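Local coordinates for putative XRE-family transcriptional regulator (Rhodococcus sp., PDB 2OFY), which probably binds DNA through a helix-turn-helix domain and so may regulate transcription, at residues Leu44-Ile47 against Arg51-Thr54. Numbering follows the deposited sequence.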
loop_
_atom_site.group_PDB
_atom_site.type_symbol
_atom_site.label_atom_id
_atom_site.label_comp_id
_atom_site.label_asym_id
_atom_site.label_seq_id
_atom_site.Cartn_x
_atom_site.Cartn_y
_atom_site.Cartn_z
ATOM N N LEU A 44 2.635 1.158 14.965
ATOM C CA LEU A 44 3.915 0.654 14.415
ATOM C C LEU A 44 4.174 -0.748 14.981
ATOM O O LEU A 44 4.529 -1.651 14.229
ATOM C CB LEU A 44 5.043 1.586 14.809
ATOM C CG LEU A 44 6.381 1.154 14.204
ATOM C CD1 LEU A 44 6.288 0.952 12.698
ATOM C CD2 LEU A 44 7.452 2.180 14.620
ATOM N N ARG A 45 3.929 -0.929 16.279
ATOM C CA ARG A 45 4.074 -2.239 16.910
ATOM C C ARG A 45 3.229 -3.303 16.217
ATOM O O ARG A 45 3.687 -4.403 15.951
ATOM C CB ARG A 45 3.687 -2.169 18.397
ATOM C CG ARG A 45 3.926 -3.486 19.136
ATOM C CD ARG A 45 3.500 -3.421 20.599
ATOM N NE ARG A 45 3.864 -2.163 21.251
ATOM C CZ ARG A 45 5.069 -1.858 21.737
ATOM N NH1 ARG A 45 6.083 -2.717 21.658
ATOM N NH2 ARG A 45 5.253 -0.678 22.320
ATOM N N LYS A 46 1.948 -2.974 16.017
ATOM C CA LYS A 46 1.053 -3.896 15.375
ATOM C C LYS A 46 1.496 -4.145 13.958
ATOM O O LYS A 46 1.447 -5.286 13.499
ATOM C CB LYS A 46 -0.350 -3.307 15.397
ATOM C CG LYS A 46 -0.969 -3.451 16.804
ATOM C CD LYS A 46 -2.363 -2.774 16.814
ATOM C CE LYS A 46 -2.949 -2.897 18.226
ATOM N NZ LYS A 46 -4.109 -1.992 18.475
ATOM N N ILE A 47 1.938 -3.100 13.251
ATOM C CA ILE A 47 2.432 -3.356 11.855
ATOM C C ILE A 47 3.655 -4.310 11.903
ATOM O O ILE A 47 3.727 -5.288 11.168
ATOM C CB ILE A 47 2.798 -2.045 11.127
ATOM C CG1 ILE A 47 1.487 -1.291 10.782
ATOM C CG2 ILE A 47 3.641 -2.380 9.863
ATOM C CD1 ILE A 47 1.811 0.196 10.522
ATOM N N ARG A 51 -0.048 -7.588 13.294
ATOM C CA ARG A 51 -1.313 -7.551 14.027
ATOM C C ARG A 51 -2.340 -6.615 13.370
ATOM O O ARG A 51 -3.477 -6.468 13.872
ATOM C CB ARG A 51 -1.103 -7.176 15.515
ATOM C CG ARG A 51 -0.336 -8.208 16.342
ATOM C CD ARG A 51 -0.237 -7.814 17.810
ATOM N NE ARG A 51 0.624 -6.667 18.156
ATOM C CZ ARG A 51 0.319 -5.780 19.119
ATOM N NH1 ARG A 51 -0.823 -5.879 19.796
ATOM N NH2 ARG A 51 1.127 -4.779 19.415
ATOM N N ILE A 52 -1.973 -5.955 12.265
ATOM C CA ILE A 52 -2.977 -5.139 11.537
ATOM C C ILE A 52 -3.521 -5.990 10.381
ATOM O O ILE A 52 -2.727 -6.450 9.524
ATOM C CB ILE A 52 -2.341 -3.868 10.890
ATOM C CG1 ILE A 52 -1.647 -2.932 11.907
ATOM C CG2 ILE A 52 -3.387 -3.112 9.998
ATOM C CD1 ILE A 52 -2.578 -2.208 12.844
ATOM N N ALA A 53 -4.850 -6.168 10.308
ATOM C CA ALA A 53 -5.472 -7.048 9.312
ATOM C C ALA A 53 -5.171 -6.590 7.878
ATOM O O ALA A 53 -4.694 -7.382 7.048
ATOM C CB ALA A 53 -7.013 -7.105 9.531
ATOM N N THR A 54 -5.431 -5.310 7.600
ATOM C CA THR A 54 -5.140 -4.756 6.268
ATOM C C THR A 54 -4.290 -3.456 6.386
ATOM O O THR A 54 -4.839 -2.384 6.506
ATOM C CB THR A 54 -6.483 -4.527 5.493
ATOM O OG1 THR A 54 -7.292 -3.594 6.200
ATOM C CG2 THR A 54 -7.242 -5.801 5.435
#
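Arg-51, just past the end of helix 41-48, is bonded through its backbone to Lys-46 in the last turn. Arg-51 N donates to Lys-46 O at 2.8 Å, and the bond is fairly straight, with 162° at the hydrogen. It links residues five apart in sequence, a 6→1 bond at the end of the helix. It brings the loop back over the last turn of the helix.

The tight part is apolar. Ile-52 turns its CG1 branch to the helix, where CG1 lies 3.7 Å from Ile-47 CG1. The CD1 methyl of Ile-52 carries on to Lys-46 CB, 3.6 Å away, and the two side chains cross at about a right angle. Ile-47 is buried and also touches Thr-59 and Ile-60 of helix 57-66, so this part of the contact borders the domain interior.

The outer part is looser and charged. Lys-46 has CG beside its backbone N (chi1 -76°), which puts CG over the centre of one face of the Arg-51 guanidinium, in one of the two conformers of Arg-51. The rest of the lysine chain runs out extended, and NZ stays 5.3 Å from Arg-51 NH1. Cutting the lysine back to an alanine is likely to strip that guanidinium face of its methylene cover and, with CD gone, to thin the packing on Ile-52. Arg-45 and Arg-51 run side by side, their guanidinium planes 45° apart. Both have alternate conformers, so the detail of their approach is doubtful. Arg-45 NE forms a salt bridge with Glu-42, and Arg-51 NE is hydrogen-bonded to Thr-49 OG1.

Helix 41-48 packs on helix 30-37 through Leu-44, which touches Met-30 and Val-33. The arrangement is typical of the XRE-type helix-turn-helix domain, where a loop turns back at the end of the probable recognition helix and leads to the next helix, 57-66.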